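Local coordinates for protein ethylbenzene dehydrogenase alpha-subunit (Aromatoleum aromaticum, PDB 2IVF) that belongs to the molybdopterin oxidoreductase family and, as an alpha subunit, carries a molybdenum atom, MGD, MD1 and an iron/sulfur cluster, at residues W471-G477 / Y793-F799; V435-T440 / A464-N470; I198-G203 / E687-I691. All coordinates share one frame; numbering follows the deposited sequence.

Contact 1: W471-G477 / Y793-F799; sequences WGKPGTG and YPMRWHF
The backbones of G472 and R796 meet closely, their CA atoms 4.1 Å apart, and the G472 CA lies 3.5 Å from P794 O in a CA-H...O contact. No direct hydrogen bond crosses here; two waters make the polar links. Water 1 accepts from G472 N and donates to T476 OG1 and P794 O, while water 2 joins G472 O to the hydroxyl of Y793. M795, at the N-cap position of helix 796-800, sends its side chain to W471: a bend at the last torsion (chi3 72°) sets CE over one face of the indole, 3.8 Å from the centroid of the five-membered ring and 10° off its normal, with SD lying obliquely beside it. The extended chain of K473 puts CE above one face of the F799 ring, 3.9 Å from the centroid. On Y793, one face carries the K473-P474 peptide, and P474 CA stands 3.9 Å from the ring centroid, 11° off the normal. K473 O receives T476 N at 3.0 Å and T476 OG1 at 2.6 Å. The arrangement is thus a type II beta turn, K473 to T476, seated by CH-pi contact on a tyrosine face, beside a Met-aromatic pair.

Contact 2: V435-T440 / A464-N470; sequences VAKKRT and AMALSGN
A Schellman motif closes helix 454-467 beside V435-T440, and the CB bonds of S468 and N470 point at that segment. Its evidence is the positive phi of G469 with two bonds back into the last turn: G469 N donates to A466 O at 3.1 Å, and N470 N reaches one residue further, to M465 O, at 2.8 Å. S468 sits at the middle of the contact. With OG held between its own backbone N and carbonyl carbon (chi1 55°), the hydroxyl donates back to A464 O at 2.7 Å, tilted 19° from the carbonyl plane. The same hydroxyl oxygen, S468 OG, meets the V435 methyl CG1 at 3.4 Å, and the S468 CB lies 3.2 Å from V435 O.

The partner segment carries the chain out of helix 425-437 and into strand 440-444, which within this chain is an outermost strand of the four-stranded parallel sheet. V435 and T440 both also pack on the neighbouring strand 249-253, while A464 and M465 touch W307 of helix 303-316; the contact therefore sets the C-terminal ends of two helices beside strands 440-444 and 249-253 and helix 303-316. N470 lies in the bend of 435-440, its amide group near the backbone of V435, K438 and T440. T440 OG1 closes that bend by donating to K438 O at 2.8 Å, from 60° out of the carbonyl plane. The T440 methyl CG2 turns the other way, anti to the backbone N, and meets M465 CE at 3.7 Å, the two side chains crossing at about a right angle. Water 3 lies 2.6 Å from T440 O and equally near N470 O, although the acceptors around it outnumber its protons.

Contact 3: I198-G203 / E687-I691; sequences IAWGAG and EWDAI. With MD1 (phosphoric acid 4-(2-amino-4-oxo-3,4,5,6,-tetrahydro-pteridin-6-yl)-2-hydroxy-3,4-dimercapto-but-3-en-yl ester guanylate ester), chain N.
The W688 indole presents its edge to helix 197-210, with I198 O near the ring plane there and A202 CB approaching obliquely, 3.5 Å from CE3; the indole also meets the ring of F727, which touches A202 and I691 as well. The second flat group, the guanine of MD1, offers its N1 and N2 edge to the carboxylate of E687. These groups are carried by two helices packed nearly parallel, their short axes 8.7 Å apart at an angle of 20°. Small residues permit the approach: A199 CB meets E687 CB at 3.5 Å, and A202 CB is wedged between the W688 ring and I691 CD1, the latter 3.5 Å away and tighter than usual van der Waals contact. W688 gets there with CG anti to the backbone N (chi1 -176°), its NE1 being taken by L733 O. Helix 687-704 thus places a residue of the MD1 pocket at its first turn. E687 OE2 also forms a salt bridge with K658, a nearby positive charge that probably favours the ionised carboxylate. E687 OE2 accepts both guanine donors: MD1 N1 at 2.7 Å, with 141° at the hydrogen, and MD1 N2 at 3.0 Å in a more bent bond.

Overall arrangement
Contacts 1 and 2 are neighbours, with centres 12 Å apart and the segments 464-470 and 471-477 continuous in the chain. They are joined by a probable hydrogen bond from R439 NH1 to P474 O and by W471 packing on A466. Contact 2 is buried and contact 1 only partly so. Water-bridged backbone and CH-pi contacts mark contact 1; in contact 2 the clear hydrogen bonds lie within each segment, and a water again bridges the two. Contact 3 is wholly buried, on the opposite side of the chain's centre from contact 2 and about 45 Å from it between centres. There two helices meet through apolar side chains, and of the three it is the one that includes MD1, through E687.

Contact 1: W471-G477 / Y793-F799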
loop_
_atom_site.group_PDB
_atom_site.type_symbol
_atom_site.label_atom_id
_atom_site.label_comp_id
_atom_site.label_asym_id
_atom_site.label_seq_id
_atom_site.Cartn_x
_atom_site.Cartn_y
_atom_site.Cartn_z
ATOM N N TRP A 471 5.654 -24.642 18.597
ATOM C CA TRP A 471 6.861 -24.134 17.922
ATOM C C TRP A 471 7.794 -25.239 17.540
ATOM O O TRP A 471 7.663 -26.371 18.023
ATOM C CB TRP A 471 7.531 -22.974 18.693
ATOM C CG TRP A 471 8.272 -23.347 19.934
ATOM C CD1 TRP A 471 9.342 -24.195 20.025
ATOM C CD2 TRP A 471 8.058 -22.812 21.244
ATOM N NE1 TRP A 471 9.783 -24.229 21.322
ATOM C CE2 TRP A 471 9.019 -23.379 22.087
ATOM C CE3 TRP A 471 7.135 -21.905 21.783
ATOM C CZ2 TRP A 471 9.072 -23.101 23.455
ATOM C CZ3 TRP A 471 7.201 -21.590 23.125
ATOM C CH2 TRP A 471 8.158 -22.195 23.962
ATOM N N GLY A 472 8.688 -24.911 16.606
ATOM C CA GLY A 472 9.665 -25.834 16.109
ATOM C C GLY A 472 9.148 -26.885 15.156
ATOM O O GLY A 472 9.856 -27.848 14.856
ATOM N N LYS A 473 7.947 -26.636 14.628
ATOM C CA LYS A 473 7.233 -27.596 13.802
ATOM C C LYS A 473 6.706 -26.929 12.536
ATOM O O LYS A 473 6.463 -25.697 12.484
ATOM C CB LYS A 473 6.074 -28.184 14.595
ATOM C CG LYS A 473 6.459 -28.885 15.877
ATOM C CD LYS A 473 5.203 -29.096 16.763
ATOM C CE LYS A 473 5.608 -29.825 18.040
ATOM N NZ LYS A 473 4.467 -30.034 18.958
ATOM N N PRO A 474 6.593 -27.715 11.479
ATOM C CA PRO A 474 5.977 -27.167 10.279
ATOM C C PRO A 474 4.646 -26.550 10.611
ATOM O O PRO A 474 3.913 -27.089 11.443
ATOM C CB PRO A 474 5.806 -28.393 9.392
ATOM C CG PRO A 474 6.863 -29.284 9.767
ATOM C CD PRO A 474 7.030 -29.104 11.277
ATOM N N GLY A 475 4.367 -25.391 10.015
ATOM C CA GLY A 475 3.158 -24.663 10.268
ATOM C C GLY A 475 3.132 -23.917 11.576
ATOM O O GLY A 475 2.081 -23.507 12.014
ATOM N N THR A 476 4.278 -23.707 12.205
ATOM C CA THR A 476 4.369 -22.836 13.357
ATOM C C THR A 476 5.301 -21.677 13.011
ATOM O O THR A 476 6.000 -21.700 12.007
ATOM C CB THR A 476 4.915 -23.561 14.577
ATOM O OG1 THR A 476 6.287 -23.941 14.344
ATOM C CG2 THR A 476 4.080 -24.819 14.867
ATOM N N GLY A 477 5.321 -20.689 13.884
ATOM C CA GLY A 477 6.005 -19.462 13.643
ATOM C C GLY A 477 5.206 -18.296 14.190
ATOM O O GLY A 477 4.012 -18.450 14.618
ATOM N N TYR A 793 10.515 -22.477 8.375
ATOM C CA TYR A 793 9.896 -22.242 9.693
ATOM C C TYR A 793 11.027 -22.328 10.719
ATOM O O TYR A 793 12.041 -22.991 10.484
ATOM C CB TYR A 793 8.783 -23.267 10.028
ATOM C CG TYR A 793 9.272 -24.671 10.204
ATOM C CD1 TYR A 793 9.354 -25.532 9.116
ATOM C CD2 TYR A 793 9.631 -25.171 11.447
ATOM C CE1 TYR A 793 9.774 -26.830 9.270
ATOM C CE2 TYR A 793 10.104 -26.441 11.598
ATOM C CZ TYR A 793 10.151 -27.275 10.519
ATOM O OH TYR A 793 10.593 -28.534 10.664
ATOM N N PRO A 794 10.871 -21.628 11.837
ATOM C CA PRO A 794 11.971 -21.578 12.813
ATOM C C PRO A 794 11.878 -22.560 13.947
ATOM O O PRO A 794 10.854 -23.205 14.145
ATOM C CB PRO A 794 11.827 -20.161 13.379
ATOM C CG PRO A 794 10.350 -20.026 13.516
ATOM C CD PRO A 794 9.746 -20.784 12.275
ATOM N N MET A 795 12.980 -22.654 14.686
ATOM C CA MET A 795 13.069 -23.287 15.995
ATOM C C MET A 795 13.138 -24.795 15.976
ATOM O O MET A 795 13.120 -25.432 17.047
ATOM C CB MET A 795 11.970 -22.795 16.927
ATOM C CG MET A 795 11.911 -21.272 17.028
ATOM S SD MET A 795 10.694 -20.717 18.220
ATOM C CE MET A 795 11.513 -21.161 19.743
ATOM N N ARG A 796 13.280 -25.376 14.776
ATOM C CA ARG A 796 13.382 -26.825 14.640
ATOM C C ARG A 796 14.504 -27.421 15.502
ATOM O O ARG A 796 14.360 -28.493 16.012
ATOM C CB ARG A 796 13.631 -27.206 13.196
ATOM C CG ARG A 796 13.298 -28.656 12.902
ATOM C CD ARG A 796 13.734 -29.100 11.514
ATOM N NE ARG A 796 15.174 -28.988 11.350
ATOM C CZ ARG A 796 16.074 -29.857 11.791
ATOM N NH1 ARG A 796 15.729 -30.963 12.454
ATOM N NH2 ARG A 796 17.348 -29.625 11.530
ATOM N N TRP A 797 15.644 -26.747 15.596
ATOM C CA TRP A 797 16.772 -27.289 16.388
ATOM C C TRP A 797 16.410 -27.420 17.869
ATOM O O TRP A 797 16.851 -28.356 18.578
ATOM C CB TRP A 797 18.006 -26.402 16.235
ATOM C CG TRP A 797 18.521 -26.298 14.851
ATOM C CD1 TRP A 797 18.320 -27.184 13.831
ATOM C CD2 TRP A 797 19.389 -25.290 14.339
ATOM N NE1 TRP A 797 18.953 -26.755 12.695
ATOM C CE2 TRP A 797 19.626 -25.598 12.969
ATOM C CE3 TRP A 797 20.006 -24.165 14.897
ATOM C CZ2 TRP A 797 20.452 -24.827 12.159
ATOM C CZ3 TRP A 797 20.817 -23.379 14.079
ATOM C CH2 TRP A 797 21.001 -23.698 12.716
ATOM N N HIS A 798 15.648 -26.460 18.365
ATOM C CA HIS A 798 15.179 -26.542 19.733
ATOM C C HIS A 798 14.278 -27.748 19.935
ATOM O O HIS A 798 14.445 -28.492 20.907
ATOM C CB HIS A 798 14.507 -25.247 20.185
ATOM C CG HIS A 798 15.385 -24.043 20.007
ATOM N ND1 HIS A 798 16.603 -23.924 20.631
ATOM C CD2 HIS A 798 15.237 -22.932 19.247
ATOM C CE1 HIS A 798 17.162 -22.774 20.280
ATOM N NE2 HIS A 798 16.351 -22.153 19.438
ATOM N N PHE A 799 13.355 -27.966 19.022
ATOM C CA PHE A 799 12.415 -29.075 19.174
ATOM C C PHE A 799 12.967 -30.445 18.785
ATOM O O PHE A 799 12.955 -31.384 19.620
ATOM C CB PHE A 799 11.107 -28.775 18.430
ATOM C CG PHE A 799 10.147 -29.891 18.492
ATOM C CD1 PHE A 799 9.552 -30.227 19.695
ATOM C CD2 PHE A 799 9.852 -30.635 17.347
ATOM C CE1 PHE A 799 8.668 -31.301 19.780
ATOM C CE2 PHE A 799 8.969 -31.706 17.407
ATOM C CZ PHE A 799 8.383 -32.054 18.630
HETATM O O HOH W 1 8.349 -22.350 15.175
HETATM O O HOH W 2 9.821 -29.902 13.090
#

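Contact 2: V435-T440 / A464-N470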
loop_
_atom_site.group_PDB
_atom_site.type_symbol
_atom_site.label_atom_id
_atom_site.label_comp_id
_atom_site.label_asym_id
_atom_site.label_seq_id
_atom_site.Cartn_x
_atom_site.Cartn_y
_atom_site.Cartn_z
ATOM N N VAL A 435 -6.328 -23.644 20.106
ATOM C CA VAL A 435 -4.873 -23.508 20.110
ATOM C C VAL A 435 -4.212 -24.797 20.641
ATOM O O VAL A 435 -3.172 -25.229 20.142
ATOM C CB VAL A 435 -4.446 -22.296 20.975
ATOM C CG1 VAL A 435 -2.951 -22.261 21.147
ATOM C CG2 VAL A 435 -4.897 -20.981 20.293
ATOM N N ALA A 436 -4.793 -25.384 21.672
ATOM C CA ALA A 436 -4.242 -26.621 22.270
ATOM C C ALA A 436 -4.273 -27.800 21.339
ATOM O O ALA A 436 -3.506 -28.732 21.522
ATOM C CB ALA A 436 -4.965 -26.976 23.555
ATOM N N LYS A 437 -5.175 -27.789 20.363
ATOM C CA LYS A 437 -5.360 -28.964 19.501
ATOM C C LYS A 437 -4.980 -28.748 18.042
ATOM O O LYS A 437 -5.072 -29.667 17.249
ATOM C CB LYS A 437 -6.830 -29.397 19.564
ATOM C CG LYS A 437 -7.748 -28.549 18.773
ATOM C CD LYS A 437 -9.121 -29.249 18.502
ATOM C CE LYS A 437 -10.062 -28.995 19.657
ATOM N NZ LYS A 437 -11.496 -28.748 19.209
ATOM N N LYS A 438 -4.592 -27.527 17.685
ATOM C CA LYS A 438 -4.345 -27.159 16.301
ATOM C C LYS A 438 -2.933 -26.692 16.122
ATOM O O LYS A 438 -2.394 -25.970 16.971
ATOM C CB LYS A 438 -5.285 -26.054 15.816
ATOM C CG LYS A 438 -6.719 -26.553 15.696
ATOM C CD LYS A 438 -7.599 -25.566 14.977
ATOM C CE LYS A 438 -9.076 -25.948 15.091
ATOM N NZ LYS A 438 -9.211 -27.384 14.741
ATOM N N ARG A 439 -2.326 -27.139 15.026
ATOM C CA ARG A 439 -1.069 -26.563 14.590
ATOM C C ARG A 439 -1.276 -25.087 14.249
ATOM O O ARG A 439 -2.043 -24.717 13.371
ATOM C CB ARG A 439 -0.518 -27.340 13.391
ATOM C CG ARG A 439 0.819 -26.873 12.929
ATOM C CD ARG A 439 1.946 -27.236 13.951
ATOM N NE ARG A 439 1.959 -28.638 14.361
ATOM C CZ ARG A 439 2.540 -29.643 13.708
ATOM N NH1 ARG A 439 3.192 -29.455 12.566
ATOM N NH2 ARG A 439 2.464 -30.874 14.206
ATOM N N THR A 440 -0.570 -24.234 14.967
ATOM C CA THR A 440 -0.889 -22.832 15.038
ATOM C C THR A 440 0.322 -21.984 14.654
ATOM O O THR A 440 1.417 -22.218 15.127
ATOM C CB THR A 440 -1.349 -22.443 16.423
ATOM O OG1 THR A 440 -2.559 -23.170 16.761
ATOM C CG2 THR A 440 -1.512 -20.886 16.535
ATOM N N ALA A 464 1.073 -19.233 25.498
ATOM C CA ALA A 464 0.022 -20.063 24.888
ATOM C C ALA A 464 0.588 -21.028 23.843
ATOM O O ALA A 464 0.128 -22.181 23.718
ATOM C CB ALA A 464 -1.079 -19.146 24.269
ATOM N N MET A 465 1.545 -20.543 23.050
ATOM C CA MET A 465 2.230 -21.392 22.079
ATOM C C MET A 465 3.018 -22.483 22.792
ATOM O O MET A 465 3.035 -23.605 22.352
ATOM C CB MET A 465 3.129 -20.584 21.156
ATOM C CG MET A 465 2.381 -19.533 20.393
ATOM S SD MET A 465 1.008 -20.285 19.396
ATOM C CE MET A 465 -0.185 -18.946 19.416
ATOM N N ALA A 466 3.689 -22.161 23.879
ATOM C CA ALA A 466 4.387 -23.180 24.673
ATOM C C ALA A 466 3.462 -24.281 25.203
ATOM O O ALA A 466 3.769 -25.502 25.154
ATOM C CB ALA A 466 5.088 -22.506 25.871
ATOM N N LEU A 467 2.368 -23.830 25.804
ATOM C CA LEU A 467 1.438 -24.715 26.467
ATOM C C LEU A 467 0.806 -25.635 25.435
ATOM O O LEU A 467 0.454 -26.722 25.767
ATOM C CB LEU A 467 0.356 -23.929 27.201
ATOM C CG LEU A 467 0.826 -23.247 28.473
ATOM C CD1 LEU A 467 -0.235 -22.188 28.906
ATOM C CD2 LEU A 467 1.159 -24.278 29.594
ATOM N N SER A 468 0.721 -25.182 24.181
ATOM C CA SER A 468 0.123 -25.988 23.112
ATOM C C SER A 468 1.170 -26.706 22.246
ATOM O O SER A 468 0.824 -27.390 21.296
ATOM C CB SER A 468 -0.765 -25.109 22.256
ATOM O OG SER A 468 -0.077 -23.973 21.729
ATOM N N GLY A 469 2.446 -26.570 22.598
ATOM C CA GLY A 469 3.521 -27.182 21.824
ATOM C C GLY A 469 3.640 -26.634 20.416
ATOM O O GLY A 469 4.066 -27.352 19.504
ATOM N N ASN A 470 3.326 -25.355 20.243
ATOM C CA ASN A 470 3.257 -24.775 18.895
ATOM C C ASN A 470 4.507 -23.973 18.515
ATOM O O ASN A 470 4.440 -22.802 18.121
ATOM C CB ASN A 470 1.954 -23.947 18.734
ATOM C CG ASN A 470 0.817 -24.773 18.226
ATOM O OD1 ASN A 470 -0.289 -24.813 18.832
ATOM N ND2 ASN A 470 1.051 -25.433 17.109
HETATM O O HOH W 3 3.455 -21.095 16.375
#

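Contact 3: I198-G203 / E687-I691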
loop_
_atom_site.group_PDB
_atom_site.type_symbol
_atom_site.label_atom_id
_atom_site.label_comp_id
_atom_site.label_asym_id
_atom_site.label_seq_id
_atom_site.Cartn_x
_atom_site.Cartn_y
_atom_site.Cartn_z
ATOM N N ILE A 198 22.893 -1.143 -1.087
ATOM C CA ILE A 198 24.175 -0.564 -1.398
ATOM C C ILE A 198 24.237 0.835 -0.794
ATOM O O ILE A 198 25.220 1.201 -0.209
ATOM C CB ILE A 198 24.421 -0.512 -2.923
ATOM C CG1 ILE A 198 24.422 -1.921 -3.560
ATOM C CG2 ILE A 198 25.740 0.212 -3.256
ATOM C CD1 ILE A 198 24.295 -1.918 -5.085
ATOM N N ALA A 199 23.147 1.584 -0.888
ATOM C CA ALA A 199 23.062 2.885 -0.201
ATOM C C ALA A 199 23.179 2.737 1.320
ATOM O O ALA A 199 23.828 3.524 1.965
ATOM C CB ALA A 199 21.739 3.542 -0.559
ATOM N N TRP A 200 22.553 1.708 1.891
ATOM C CA TRP A 200 22.677 1.438 3.341
ATOM C C TRP A 200 24.143 1.105 3.685
ATOM O O TRP A 200 24.765 1.707 4.605
ATOM C CB TRP A 200 21.714 0.315 3.807
ATOM C CG TRP A 200 21.694 0.286 5.297
ATOM C CD1 TRP A 200 20.847 0.961 6.123
ATOM C CD2 TRP A 200 22.670 -0.326 6.142
ATOM N NE1 TRP A 200 21.186 0.738 7.432
ATOM C CE2 TRP A 200 22.299 -0.048 7.471
ATOM C CE3 TRP A 200 23.752 -1.169 5.905
ATOM C CZ2 TRP A 200 23.009 -0.529 8.565
ATOM C CZ3 TRP A 200 24.514 -1.614 7.030
ATOM C CH2 TRP A 200 24.107 -1.294 8.324
ATOM N N GLY A 201 24.691 0.146 2.948
ATOM C CA GLY A 201 26.121 -0.129 2.996
ATOM C C GLY A 201 26.984 1.102 2.911
ATOM O O GLY A 201 27.866 1.300 3.729
ATOM N N ALA A 202 26.733 1.954 1.924
ATOM C CA ALA A 202 27.509 3.203 1.784
ATOM C C ALA A 202 27.474 4.068 3.056
ATOM O O ALA A 202 28.513 4.468 3.581
ATOM C CB ALA A 202 26.970 3.982 0.608
ATOM N N GLY A 203 26.271 4.325 3.565
ATOM C CA GLY A 203 26.080 5.225 4.710
ATOM C C GLY A 203 26.737 4.651 5.950
ATOM O O GLY A 203 27.418 5.349 6.701
ATOM N N GLU A 687 23.777 6.537 -4.454
ATOM C CA GLU A 687 24.153 7.002 -3.113
ATOM C C GLU A 687 25.600 6.659 -2.784
ATOM O O GLU A 687 26.326 7.469 -2.164
ATOM C CB GLU A 687 23.220 6.388 -2.053
ATOM C CG GLU A 687 21.751 6.906 -2.057
ATOM C CD GLU A 687 20.917 6.289 -3.125
ATOM O OE1 GLU A 687 21.382 5.317 -3.748
ATOM O OE2 GLU A 687 19.779 6.743 -3.343
ATOM N N TRP A 688 26.052 5.484 -3.197
ATOM C CA TRP A 688 27.469 5.103 -3.003
ATOM C C TRP A 688 28.410 6.141 -3.614
ATOM O O TRP A 688 29.387 6.565 -2.981
ATOM C CB TRP A 688 27.747 3.714 -3.611
ATOM C CG TRP A 688 29.115 3.235 -3.362
ATOM C CD1 TRP A 688 30.248 3.524 -4.091
ATOM C CD2 TRP A 688 29.521 2.344 -2.329
ATOM N NE1 TRP A 688 31.330 2.908 -3.520
ATOM C CE2 TRP A 688 30.904 2.149 -2.461
ATOM C CE3 TRP A 688 28.845 1.681 -1.302
ATOM C CZ2 TRP A 688 31.638 1.365 -1.568
ATOM C CZ3 TRP A 688 29.574 0.862 -0.450
ATOM C CH2 TRP A 688 30.948 0.721 -0.585
ATOM N N ASP A 689 28.106 6.538 -4.851
ATOM C CA ASP A 689 28.884 7.537 -5.587
ATOM C C ASP A 689 28.826 8.914 -4.899
ATOM O O ASP A 689 29.864 9.544 -4.664
ATOM C CB ASP A 689 28.351 7.639 -7.013
ATOM C CG ASP A 689 29.019 8.731 -7.787
ATOM O OD1 ASP A 689 30.265 8.807 -7.741
ATOM O OD2 ASP A 689 28.283 9.494 -8.429
ATOM N N ALA A 690 27.614 9.326 -4.514
ATOM C CA ALA A 690 27.387 10.563 -3.723
ATOM C C ALA A 690 28.221 10.597 -2.465
ATOM O O ALA A 690 28.914 11.601 -2.210
ATOM C CB ALA A 690 25.896 10.699 -3.357
ATOM N N ILE A 691 28.195 9.495 -1.714
ATOM C CA ILE A 691 28.962 9.381 -0.475
ATOM C C ILE A 691 30.434 9.297 -0.750
ATOM O O ILE A 691 31.276 9.892 -0.035
ATOM C CB ILE A 691 28.492 8.183 0.366
ATOM C CG1 ILE A 691 27.107 8.500 0.937
ATOM C CG2 ILE A 691 29.523 7.868 1.508
ATOM C CD1 ILE A 691 26.251 7.308 1.343
HETATM P PB MD1 N . 11.448 6.197 7.269
HETATM O O3B MD1 N . 10.474 6.366 6.034
HETATM O O1B MD1 N . 12.482 5.205 6.876
HETATM O O2B MD1 N . 11.783 7.485 7.916
HETATM O O3A MD1 N . 10.493 5.473 8.309
HETATM C C10 MD1 N . 10.372 4.037 8.394
HETATM C C11 MD1 N . 9.235 3.823 9.380
HETATM O O11 MD1 N . 8.030 4.083 8.583
HETATM C C12 MD1 N . 9.202 2.390 9.838
HETATM S S12 MD1 N . 10.036 1.154 9.000
HETATM C C13 MD1 N . 8.440 2.004 10.912
HETATM S S13 MD1 N . 8.339 0.397 11.417
HETATM C C14 MD1 N . 7.668 2.967 11.731
HETATM N N15 MD1 N . 6.255 2.816 11.810
HETATM C C16 MD1 N . 5.473 3.747 12.444
HETATM C C15 MD1 N . 4.128 3.459 12.579
HETATM O O14 MD1 N . 3.638 2.381 12.149
HETATM N N17 MD1 N . 3.388 4.449 13.139
HETATM C C17 MD1 N . 3.966 5.629 13.609
HETATM N N16 MD1 N . 3.148 6.514 14.162
HETATM N N18 MD1 N . 5.286 5.852 13.502
HETATM C C20 MD1 N . 6.033 4.928 12.937
HETATM N N8 MD1 N . 7.375 5.124 12.873
HETATM C C7 MD1 N . 8.306 4.244 12.219
HETATM P PA MD1 N . 10.186 7.580 5.018
HETATM O O1A MD1 N . 9.640 6.929 3.789
HETATM O O2A MD1 N . 9.314 8.554 5.713
HETATM O "O5'" MD1 N . 11.580 8.257 4.715
HETATM C "C5'" MD1 N . 12.480 7.512 3.903
HETATM C "C4'" MD1 N . 12.981 8.365 2.812
HETATM O "O4'" MD1 N . 13.721 7.463 1.996
HETATM C "C1'" MD1 N . 13.619 8.011 0.681
HETATM N N9 MD1 N . 13.944 7.066 -0.396
HETATM C C4 MD1 N . 15.081 7.106 -1.075
HETATM N N3 MD1 N . 16.141 7.937 -0.935
HETATM C C2 MD1 N . 17.209 7.798 -1.722
HETATM N N2 MD1 N . 18.284 8.618 -1.579
HETATM N N1 MD1 N . 17.160 6.847 -2.722
HETATM C C6 MD1 N . 16.117 5.975 -2.920
HETATM O O6 MD1 N . 16.207 5.116 -3.798
HETATM C C5 MD1 N . 15.022 6.098 -2.051
HETATM N N7 MD1 N . 13.848 5.488 -1.931
HETATM C C8 MD1 N . 13.210 6.078 -0.917
HETATM C "C2'" MD1 N . 12.160 8.441 0.555
HETATM O "O2'" MD1 N . 11.943 9.474 -0.436
HETATM C "C3'" MD1 N . 11.793 8.868 1.984
HETATM O "O3'" MD1 N . 11.681 10.310 2.110
#